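Long-range contacts in solute carrier family 15 member 1 (Mus musculus, PDB 5A9D), which carries di- and tripeptides into intestinal cells together with protons, its immunoglobulin-like extracellular domain being the part described here: residues Q6-I12 against R70-W76; N15-F21 against S47-S53; K44-I48 against T60-F65. One frame throughout, in Å; residues are numbered along the deposited sequence.

Contact 1. Residues Q6-I12 against R70-W76; sequences QIKVLNI and RHTLLVW
Leu10 lies alongside Leu74, both side chains pointing the same way, and their CD2 methyls meet at 3.6 Å. The pair belongs to two neighbouring parallel strands, 4-11 and 69-76, in the middle of a four-stranded mixed sheet of the first immunoglobulin-like lobe; strand 32-41 flanks one and strand 80-88 the other, and the short segments run 26° apart. Backbone bonds alternate regularly along the pair, as between Leu73 N and Lys8 O (2.7 Å).

The two faces differ in character. One carries Ile7, Val9, Leu73 and Val75 toward the core, where strand 17-21 of the facing sheet packs on Val9 and Leu73. On it Ile7 CG2 rests on Leu73 CB, and Val9 CG1 meets Val75 CG2 at 3.9 Å. Val9 CG1 is anti to the backbone N (chi1 -175°), which leans it toward the carbonyl side of its residue and toward Val75 across the strands. The other face bears Gln6, Lys8, Leu10, Arg70, Thr72 and Leu74, and the second subunit reaches several of these: Arg100 of that subunit bonds Thr72 OG1, which also binds Asp86 of its own chain.

Gln6 and Arg70 lie side by side, with the amide and guanidinium planes 38° apart. Gln6 OE1 accepts from Arg70 NE, the two atoms 2.9 Å apart and the oxygen sitting somewhat out of the guanidinium plane, while Arg70 NH1 bonds Pro186 O of the second subunit.

At the same end His71 turns its ring edge toward the backbone: ND1 donates to Gln6 O at 3.0 Å, with that oxygen lying in the ring plane. Across the ring, NE2 accepts the backbone N-H of Glu66.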
loop_
_atom_site.group_PDB
_atom_site.type_symbol
_atom_site.label_atom_id
_atom_site.label_comp_id
_atom_site.label_asym_id
_atom_site.label_seq_id
_atom_site.Cartn_x
_atom_site.Cartn_y
_atom_site.Cartn_z
ATOM N N GLN A 6 -11.413 5.194 -8.216
ATOM C CA GLN A 6 -11.933 3.969 -8.825
ATOM C C GLN A 6 -12.205 2.970 -7.712
ATOM O O GLN A 6 -11.370 2.778 -6.819
ATOM C CB GLN A 6 -10.988 3.401 -9.878
ATOM C CG GLN A 6 -11.038 4.133 -11.237
ATOM C CD GLN A 6 -10.043 3.579 -12.247
ATOM O OE1 GLN A 6 -9.653 2.422 -12.191
ATOM N NE2 GLN A 6 -9.576 4.389 -13.192
ATOM N N ILE A 7 -13.419 2.395 -7.712
ATOM C CA ILE A 7 -13.854 1.439 -6.696
ATOM C C ILE A 7 -14.487 0.202 -7.340
ATOM O O ILE A 7 -15.425 0.306 -8.118
ATOM C CB ILE A 7 -14.852 2.082 -5.675
ATOM C CG1 ILE A 7 -14.308 3.410 -5.099
ATOM C CG2 ILE A 7 -15.227 1.077 -4.546
ATOM C CD1 ILE A 7 -15.337 4.326 -4.363
ATOM N N LYS A 8 -14.020 -0.962 -6.911
ATOM C CA LYS A 8 -14.545 -2.277 -7.286
ATOM C C LYS A 8 -15.120 -2.830 -5.990
ATOM O O LYS A 8 -14.548 -2.607 -4.932
ATOM C CB LYS A 8 -13.395 -3.172 -7.790
ATOM C CG LYS A 8 -13.721 -4.635 -8.020
ATOM C CD LYS A 8 -12.485 -5.408 -7.661
ATOM C CE LYS A 8 -11.948 -6.221 -8.789
ATOM N NZ LYS A 8 -10.554 -6.613 -8.510
ATOM N N VAL A 9 -16.252 -3.509 -6.052
ATOM C CA VAL A 9 -16.843 -4.093 -4.835
ATOM C C VAL A 9 -16.686 -5.605 -4.913
ATOM O O VAL A 9 -16.957 -6.182 -5.953
ATOM C CB VAL A 9 -18.323 -3.693 -4.628
ATOM C CG1 VAL A 9 -18.870 -4.235 -3.283
ATOM C CG2 VAL A 9 -18.499 -2.178 -4.722
ATOM N N LEU A 10 -16.232 -6.237 -3.820
ATOM C CA LEU A 10 -16.115 -7.679 -3.749
ATOM C C LEU A 10 -16.849 -8.128 -2.487
ATOM O O LEU A 10 -16.487 -7.766 -1.363
ATOM C CB LEU A 10 -14.618 -8.128 -3.791
ATOM C CG LEU A 10 -14.254 -9.580 -3.392
ATOM C CD1 LEU A 10 -14.892 -10.618 -4.319
ATOM C CD2 LEU A 10 -12.739 -9.796 -3.402
ATOM N N ASN A 11 -17.918 -8.873 -2.698
ATOM C CA ASN A 11 -18.749 -9.435 -1.652
ATOM C C ASN A 11 -18.163 -10.774 -1.244
ATOM O O ASN A 11 -18.262 -11.747 -1.994
ATOM C CB ASN A 11 -20.184 -9.590 -2.159
ATOM C CG ASN A 11 -21.133 -10.077 -1.100
ATOM O OD1 ASN A 11 -20.737 -10.436 -0.003
ATOM N ND2 ASN A 11 -22.406 -10.119 -1.414
ATOM N N ILE A 12 -17.571 -10.822 -0.044
ATOM C CA ILE A 12 -16.928 -12.009 0.522
ATOM C C ILE A 12 -17.743 -12.628 1.675
ATOM O O ILE A 12 -17.225 -13.481 2.396
ATOM C CB ILE A 12 -15.451 -11.733 0.916
ATOM C CG1 ILE A 12 -15.318 -10.629 1.998
ATOM C CG2 ILE A 12 -14.629 -11.404 -0.312
ATOM C CD1 ILE A 12 -13.898 -10.481 2.576
ATOM N N ARG A 70 -7.170 3.323 -7.331
ATOM C CA ARG A 70 -8.154 2.254 -7.374
ATOM C C ARG A 70 -8.258 1.662 -5.987
ATOM O O ARG A 70 -7.305 1.702 -5.215
ATOM C CB ARG A 70 -7.768 1.123 -8.324
ATOM C CG ARG A 70 -7.876 1.453 -9.766
ATOM C CD ARG A 70 -7.305 0.302 -10.529
ATOM N NE ARG A 70 -7.460 0.503 -11.960
ATOM C CZ ARG A 70 -6.922 -0.282 -12.882
ATOM N NH1 ARG A 70 -6.219 -1.357 -12.526
ATOM N NH2 ARG A 70 -7.093 -0.013 -14.169
ATOM N N HIS A 71 -9.420 1.102 -5.688
ATOM C CA HIS A 71 -9.688 0.502 -4.404
ATOM C C HIS A 71 -10.583 -0.698 -4.586
ATOM O O HIS A 71 -11.435 -0.704 -5.473
ATOM C CB HIS A 71 -10.435 1.498 -3.493
ATOM C CG HIS A 71 -9.792 2.853 -3.386
ATOM N ND1 HIS A 71 -9.944 3.806 -4.393
ATOM C CD2 HIS A 71 -9.035 3.380 -2.392
ATOM C CE1 HIS A 71 -9.236 4.855 -4.000
ATOM N NE2 HIS A 71 -8.688 4.654 -2.795
ATOM N N THR A 72 -10.461 -1.674 -3.682
ATOM C CA THR A 72 -11.402 -2.784 -3.624
ATOM C C THR A 72 -12.153 -2.593 -2.324
ATOM O O THR A 72 -11.541 -2.608 -1.261
ATOM C CB THR A 72 -10.717 -4.153 -3.693
ATOM O OG1 THR A 72 -10.257 -4.310 -5.017
ATOM C CG2 THR A 72 -11.685 -5.335 -3.374
ATOM N N LEU A 73 -13.469 -2.394 -2.416
ATOM C CA LEU A 73 -14.321 -2.316 -1.261
ATOM C C LEU A 73 -14.766 -3.753 -0.938
ATOM O O LEU A 73 -15.605 -4.343 -1.650
ATOM C CB LEU A 73 -15.524 -1.373 -1.493
ATOM C CG LEU A 73 -16.554 -1.255 -0.325
ATOM C CD1 LEU A 73 -15.929 -0.641 0.955
ATOM C CD2 LEU A 73 -17.776 -0.446 -0.753
ATOM N N LEU A 74 -14.165 -4.340 0.105
ATOM C CA LEU A 74 -14.546 -5.683 0.532
ATOM C C LEU A 74 -15.783 -5.513 1.393
ATOM O O LEU A 74 -15.789 -4.622 2.231
ATOM C CB LEU A 74 -13.445 -6.364 1.372
ATOM C CG LEU A 74 -12.129 -6.740 0.699
ATOM C CD1 LEU A 74 -11.173 -7.305 1.729
ATOM C CD2 LEU A 74 -12.341 -7.801 -0.381
ATOM N N VAL A 75 -16.857 -6.299 1.133
ATOM C CA VAL A 75 -18.097 -6.253 1.930
ATOM C C VAL A 75 -18.460 -7.680 2.396
ATOM O O VAL A 75 -18.223 -8.650 1.659
ATOM C CB VAL A 75 -19.297 -5.523 1.237
ATOM C CG1 VAL A 75 -18.971 -4.050 0.949
ATOM C CG2 VAL A 75 -19.741 -6.229 -0.054
ATOM N N TRP A 76 -19.015 -7.812 3.603
ATOM C CA TRP A 76 -19.449 -9.096 4.161
ATOM C C TRP A 76 -20.551 -8.879 5.198
ATOM O O TRP A 76 -20.753 -7.754 5.655
ATOM C CB TRP A 76 -18.279 -9.967 4.692
ATOM C CG TRP A 76 -17.520 -9.405 5.860
ATOM C CD1 TRP A 76 -17.644 -9.776 7.166
ATOM C CD2 TRP A 76 -16.433 -8.460 5.813
ATOM N NE1 TRP A 76 -16.722 -9.112 7.936
ATOM C CE2 TRP A 76 -15.986 -8.272 7.136
ATOM C CE3 TRP A 76 -15.819 -7.726 4.776
ATOM C CZ2 TRP A 76 -14.975 -7.365 7.466
ATOM C CZ3 TRP A 76 -14.803 -6.846 5.093
ATOM C CH2 TRP A 76 -14.400 -6.654 6.428
#

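Contact 2. Residues N15-F21 against S47-S53; sequences NNMTVHF and SINISSS
Met17 bends at its last torsion (chi3 78°), which carries CE back across to Ile50, where it meets CG2 at 3.5 Å. The two residues sit on adjacent antiparallel strands, 17-21 and 49-52, central in one sheet of the immunoglobulin-like sandwich. The face they share with Val19 looks into the core, toward strands 4-11 and 69-76.

Val19 is caught between two isoleucines. Its CG2 lies beside Ile50 CG1, while CG1, anti to the backbone N (chi1 179°), crosses to Ile48 CG2 at 3.5 Å. That same CG1 also sits over one face of the Phe21 ring toward its rim; the ring in turn brings CD1 to 4.0 Å from Ile48 CG1, and it stacks with Phe40.

The opposite face is polar. His20 presents its ring edge to Ser51, where NE2 and OG make a weak bond of 3.4 Å, and Thr18 CG2 lies over one ring face. The far nitrogen, ND1, is bonded to Ser25, which helps fix the ring's rotation.

Just before the start of strand 17-21, Asn15 OD1 receives a weak bond from Ser52 OG at 3.3 Å. Replacing Asn15 by an alanine would probably leave Ser52 OG without this acceptor and open a gap beside the serine. Next to it Asn16 O accepts the backbone N-H of Ser53, with 3.2 Å between Asn16 O and Ser53 N, and a water bonds both Asn16 N and Ser53 OG.

Backbone bonds such as His20 N to Asn49 O (2.7 Å) join the two strands. The Val19 and Ile50 face is mainly apolar, with Ser52 toward one end; on the His20 face the cross-strand side-chain bond to Ser51 is weak, so the backbone bonds carry most of the polar hold.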
loop_
_atom_site.group_PDB
_atom_site.type_symbol
_atom_site.label_atom_id
_atom_site.label_comp_id
_atom_site.label_asym_id
_atom_site.label_seq_id
_atom_site.Cartn_x
_atom_site.Cartn_y
_atom_site.Cartn_z
ATOM N N ASN A 15 -24.278 -13.724 1.781
ATOM C CA ASN A 15 -25.589 -13.270 1.314
ATOM C C ASN A 15 -25.458 -12.107 0.302
ATOM O O ASN A 15 -24.357 -11.617 0.045
ATOM C CB ASN A 15 -26.506 -12.895 2.526
ATOM C CG ASN A 15 -26.127 -11.641 3.312
ATOM O OD1 ASN A 15 -25.077 -11.003 3.117
ATOM N ND2 ASN A 15 -26.972 -11.270 4.257
ATOM N N ASN A 16 -26.599 -11.661 -0.244
ATOM C CA ASN A 16 -26.658 -10.522 -1.144
ATOM C C ASN A 16 -26.368 -9.245 -0.370
ATOM O O ASN A 16 -26.902 -9.061 0.705
ATOM C CB ASN A 16 -28.051 -10.405 -1.766
ATOM C CG ASN A 16 -28.366 -11.448 -2.811
ATOM O OD1 ASN A 16 -27.502 -12.188 -3.296
ATOM N ND2 ASN A 16 -29.627 -11.551 -3.145
ATOM N N MET A 17 -25.519 -8.370 -0.919
ATOM C CA MET A 17 -25.216 -7.101 -0.283
ATOM C C MET A 17 -25.307 -6.006 -1.290
ATOM O O MET A 17 -25.040 -6.232 -2.471
ATOM C CB MET A 17 -23.834 -7.122 0.387
ATOM C CG MET A 17 -23.830 -7.958 1.634
ATOM S SD MET A 17 -22.268 -7.862 2.487
ATOM C CE MET A 17 -22.472 -6.254 3.280
ATOM N N THR A 18 -25.659 -4.817 -0.823
ATOM C CA THR A 18 -25.812 -3.647 -1.661
ATOM C C THR A 18 -24.893 -2.509 -1.184
ATOM O O THR A 18 -24.819 -2.210 0.014
ATOM C CB THR A 18 -27.295 -3.172 -1.655
ATOM O OG1 THR A 18 -28.157 -4.235 -2.074
ATOM C CG2 THR A 18 -27.510 -1.975 -2.534
ATOM N N VAL A 19 -24.233 -1.858 -2.138
ATOM C CA VAL A 19 -23.420 -0.672 -1.893
ATOM C C VAL A 19 -24.114 0.454 -2.626
ATOM O O VAL A 19 -24.304 0.380 -3.851
ATOM C CB VAL A 19 -21.957 -0.846 -2.367
ATOM C CG1 VAL A 19 -21.172 0.438 -2.094
ATOM C CG2 VAL A 19 -21.301 -2.029 -1.654
ATOM N N HIS A 20 -24.518 1.472 -1.875
ATOM C CA HIS A 20 -25.219 2.634 -2.405
ATOM C C HIS A 20 -24.229 3.761 -2.569
ATOM O O HIS A 20 -23.728 4.310 -1.591
ATOM C CB HIS A 20 -26.383 3.083 -1.486
ATOM C CG HIS A 20 -27.371 2.006 -1.162
ATOM N ND1 HIS A 20 -28.544 1.870 -1.881
ATOM C CD2 HIS A 20 -27.343 1.070 -0.181
ATOM C CE1 HIS A 20 -29.192 0.859 -1.323
ATOM N NE2 HIS A 20 -28.510 0.350 -0.289
ATOM N N PHE A 21 -23.911 4.058 -3.812
ATOM C CA PHE A 21 -23.009 5.130 -4.172
ATOM C C PHE A 21 -23.915 6.286 -4.577
ATOM O O PHE A 21 -25.079 6.037 -4.905
ATOM C CB PHE A 21 -22.160 4.715 -5.381
ATOM C CG PHE A 21 -21.180 3.596 -5.146
ATOM C CD1 PHE A 21 -19.941 3.849 -4.549
ATOM C CD2 PHE A 21 -21.456 2.301 -5.592
ATOM C CE1 PHE A 21 -19.000 2.821 -4.385
ATOM C CE2 PHE A 21 -20.532 1.273 -5.412
ATOM C CZ PHE A 21 -19.296 1.546 -4.831
ATOM N N SER A 47 -21.176 10.248 0.399
ATOM C CA SER A 47 -21.321 9.145 1.346
ATOM C C SER A 47 -21.521 7.835 0.593
ATOM O O SER A 47 -21.928 7.844 -0.573
ATOM C CB SER A 47 -22.463 9.394 2.331
ATOM O OG SER A 47 -23.734 9.154 1.752
ATOM N N ILE A 48 -21.200 6.718 1.247
ATOM C CA ILE A 48 -21.372 5.379 0.704
ATOM C C ILE A 48 -22.019 4.560 1.798
ATOM O O ILE A 48 -21.474 4.482 2.899
ATOM C CB ILE A 48 -20.036 4.755 0.187
ATOM C CG1 ILE A 48 -19.412 5.607 -0.944
ATOM C CG2 ILE A 48 -20.269 3.311 -0.303
ATOM C CD1 ILE A 48 -17.946 5.249 -1.288
ATOM N N ASN A 49 -23.186 3.977 1.511
ATOM C CA ASN A 49 -23.936 3.149 2.454
ATOM C C ASN A 49 -23.905 1.721 1.983
ATOM O O ASN A 49 -23.948 1.466 0.784
ATOM C CB ASN A 49 -25.398 3.622 2.597
ATOM C CG ASN A 49 -25.538 5.098 2.835
ATOM O OD1 ASN A 49 -24.990 5.664 3.795
ATOM N ND2 ASN A 49 -26.251 5.758 1.935
ATOM N N ILE A 50 -23.832 0.787 2.925
ATOM C CA ILE A 50 -23.785 -0.649 2.664
ATOM C C ILE A 50 -24.888 -1.299 3.464
ATOM O O ILE A 50 -25.065 -1.004 4.652
ATOM C CB ILE A 50 -22.390 -1.227 3.027
ATOM C CG1 ILE A 50 -21.264 -0.577 2.193
ATOM C CG2 ILE A 50 -22.362 -2.750 2.909
ATOM C CD1 ILE A 50 -19.900 -0.786 2.776
ATOM N N SER A 51 -25.643 -2.177 2.808
ATOM C CA SER A 51 -26.723 -2.918 3.437
ATOM C C SER A 51 -26.694 -4.389 3.032
ATOM O O SER A 51 -26.033 -4.751 2.052
ATOM C CB SER A 51 -28.068 -2.275 3.112
ATOM O OG SER A 51 -28.405 -2.337 1.735
ATOM N N SER A 52 -27.420 -5.230 3.791
ATOM C CA SER A 52 -27.567 -6.663 3.558
ATOM C C SER A 52 -29.025 -7.003 3.425
ATOM O O SER A 52 -29.870 -6.400 4.100
ATOM C CB SER A 52 -26.986 -7.463 4.720
ATOM O OG SER A 52 -25.716 -8.005 4.399
ATOM N N SER A 53 -29.323 -8.010 2.588
ATOM C CA SER A 53 -30.673 -8.521 2.399
ATOM C C SER A 53 -31.214 -9.062 3.746
ATOM O O SER A 53 -30.472 -9.719 4.487
ATOM C CB SER A 53 -30.681 -9.611 1.331
ATOM O OG SER A 53 -29.612 -10.525 1.508
HETATM O O HOH W 1 -28.895 -13.451 0.231
#

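Contact 3. Residues K44-I48 against T60-F65; sequences KLTSI and TVAHDF
Ile48 O accepts from Val61 N, the two atoms 2.8 Å apart and the donor nearly straight on, while a water accepts from Ile48 N and donates to Val61 O, closing a second link between the same two residues. Val61 CG2 also presses on this carbonyl oxygen and on Ile48 CG2, the two side chains crossing one another.

Thr46 O is the other fixed point. It accepts from His63 NE2, with 2.8 Å between Thr46 O and His63 NE2, approached from well above the carbonyl plane rather than along a lone pair. The bond is also bent, with 140° at the hydrogen, and the oxygen stands 26° out of the imidazole plane. A second carbonyl comes close on the same ring, for Leu45 O lies 3.1 Å from His63 CE1. His63 and Leu45 are each the centre of an inverse gamma turn.

These segments are loops of the immunoglobulin-like sandwich: 44-48 leads from strand 32-41 of one sheet into strand 49-52 of the other, and 60-65 leads from strand 58-60 back to strand 69-76. They meet where the chain passes from one sheet of the sandwich to the other.

Beneath the polar layer the contact turns apolar. Ile48 CD1 and the Phe65 ring come from opposite directions and meet at CE2, 3.5 Å apart. CG1 of the isoleucine is anti to its carbonyl carbon (chi1 -60°) and the chain continues extended, putting CD1 at the ring. Leu45 CD2 reaches Phe65 CD2 at 4.2 Å, and Val5 and Ile7 of strand 4-11 touch both Leu45 and Phe65.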
loop_
_atom_site.group_PDB
_atom_site.type_symbol
_atom_site.label_atom_id
_atom_site.label_comp_id
_atom_site.label_asym_id
_atom_site.label_seq_id
_atom_site.Cartn_x
_atom_site.Cartn_y
_atom_site.Cartn_z
ATOM N N LYS A 44 -17.909 14.399 -5.312
ATOM C CA LYS A 44 -19.256 13.849 -5.528
ATOM C C LYS A 44 -19.468 12.556 -4.758
ATOM O O LYS A 44 -20.580 12.058 -4.723
ATOM C CB LYS A 44 -19.553 13.667 -7.030
ATOM C CG LYS A 44 -19.709 14.990 -7.780
ATOM C CD LYS A 44 -19.861 14.773 -9.277
ATOM C CE LYS A 44 -20.011 16.083 -10.010
ATOM N NZ LYS A 44 -20.094 15.890 -11.482
ATOM N N LEU A 45 -18.415 12.031 -4.111
ATOM C CA LEU A 45 -18.461 10.806 -3.307
ATOM C C LEU A 45 -18.748 11.250 -1.885
ATOM O O LEU A 45 -17.907 11.122 -0.997
ATOM C CB LEU A 45 -17.107 10.057 -3.438
ATOM C CG LEU A 45 -17.073 8.540 -3.275
ATOM C CD1 LEU A 45 -18.099 7.818 -4.185
ATOM C CD2 LEU A 45 -15.686 8.013 -3.554
ATOM N N THR A 46 -19.951 11.828 -1.700
ATOM C CA THR A 46 -20.499 12.433 -0.473
ATOM C C THR A 46 -20.592 11.429 0.674
ATOM O O THR A 46 -20.166 11.739 1.792
ATOM C CB THR A 46 -21.846 13.118 -0.797
ATOM O OG1 THR A 46 -21.630 14.056 -1.849
ATOM C CG2 THR A 46 -22.455 13.839 0.403
ATOM N N SER A 47 -21.176 10.248 0.399
ATOM C CA SER A 47 -21.321 9.145 1.346
ATOM C C SER A 47 -21.521 7.835 0.593
ATOM O O SER A 47 -21.928 7.844 -0.573
ATOM C CB SER A 47 -22.463 9.394 2.331
ATOM O OG SER A 47 -23.734 9.154 1.752
ATOM N N ILE A 48 -21.200 6.718 1.247
ATOM C CA ILE A 48 -21.372 5.379 0.704
ATOM C C ILE A 48 -22.019 4.560 1.798
ATOM O O ILE A 48 -21.474 4.482 2.899
ATOM C CB ILE A 48 -20.036 4.755 0.187
ATOM C CG1 ILE A 48 -19.412 5.607 -0.944
ATOM C CG2 ILE A 48 -20.269 3.311 -0.303
ATOM C CD1 ILE A 48 -17.946 5.249 -1.288
ATOM N N THR A 60 -22.509 3.201 7.078
ATOM C CA THR A 60 -21.897 4.273 6.290
ATOM C C THR A 60 -20.376 4.069 6.280
ATOM O O THR A 60 -19.782 3.807 7.327
ATOM C CB THR A 60 -22.317 5.673 6.821
ATOM O OG1 THR A 60 -23.741 5.722 6.923
ATOM C CG2 THR A 60 -21.859 6.815 5.903
ATOM N N VAL A 61 -19.751 4.219 5.106
ATOM C CA VAL A 61 -18.315 4.029 4.883
ATOM C C VAL A 61 -17.478 5.235 5.299
ATOM O O VAL A 61 -17.805 6.359 4.928
ATOM C CB VAL A 61 -18.062 3.622 3.408
ATOM C CG1 VAL A 61 -16.586 3.361 3.131
ATOM C CG2 VAL A 61 -18.891 2.402 3.052
ATOM N N ALA A 62 -16.382 4.984 6.055
ATOM C CA ALA A 62 -15.402 5.981 6.512
ATOM C C ALA A 62 -14.627 6.408 5.281
ATOM O O ALA A 62 -14.007 5.555 4.645
ATOM C CB ALA A 62 -14.458 5.357 7.529
ATOM N N HIS A 63 -14.726 7.699 4.901
ATOM C CA HIS A 63 -14.140 8.256 3.675
ATOM C C HIS A 63 -12.603 8.169 3.603
ATOM O O HIS A 63 -11.857 9.146 3.765
ATOM C CB HIS A 63 -14.650 9.680 3.394
ATOM C CG HIS A 63 -16.006 9.676 2.761
ATOM N ND1 HIS A 63 -16.272 8.924 1.613
ATOM C CD2 HIS A 63 -17.146 10.288 3.156
ATOM C CE1 HIS A 63 -17.554 9.115 1.353
ATOM N NE2 HIS A 63 -18.121 9.931 2.251
ATOM N N ASP A 64 -12.163 6.963 3.292
ATOM C CA ASP A 64 -10.778 6.629 3.102
ATOM C C ASP A 64 -10.585 6.212 1.635
ATOM O O ASP A 64 -10.286 5.051 1.339
ATOM C CB ASP A 64 -10.267 5.612 4.161
ATOM C CG ASP A 64 -10.613 4.145 3.977
ATOM O OD1 ASP A 64 -11.729 3.747 4.372
ATOM O OD2 ASP A 64 -9.719 3.376 3.561
ATOM N N PHE A 65 -10.826 7.186 0.714
ATOM C CA PHE A 65 -10.582 6.981 -0.707
ATOM C C PHE A 65 -9.643 8.053 -1.202
ATOM O O PHE A 65 -9.864 9.224 -0.933
ATOM C CB PHE A 65 -11.862 6.962 -1.521
ATOM C CG PHE A 65 -12.782 5.828 -1.165
ATOM C CD1 PHE A 65 -12.566 4.552 -1.669
ATOM C CD2 PHE A 65 -13.869 6.036 -0.324
ATOM C CE1 PHE A 65 -13.422 3.501 -1.332
ATOM C CE2 PHE A 65 -14.710 4.987 0.024
ATOM C CZ PHE A 65 -14.501 3.730 -0.499
HETATM O O HOH W 2 -19.493 7.825 3.513
#

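Overall arrangement
From the N terminus, strand 4-11 begins contact 1 and the chain turns directly into strand 17-21, which begins contact 2. After strands 24-28 and 32-41, the loop 44-48 opens contact 3 and runs into strand 49-52, closing contact 2; Ser47 and Ile48 serve both. Strand 58-60 and loop 60-65 then close contact 3, and strand 69-76 closes contact 1 last. Contacts 2 and 3 thus both lie within the long loop of contact 1, and they overlap along the chain. Contact 1 joins central strands of one sheet, contact 2 those of the other, and Val9 and Leu73 pack on Val19 between them; contact 3 ties the crossing loops, with Ile7 reaching Leu45, Ile48 and Phe65.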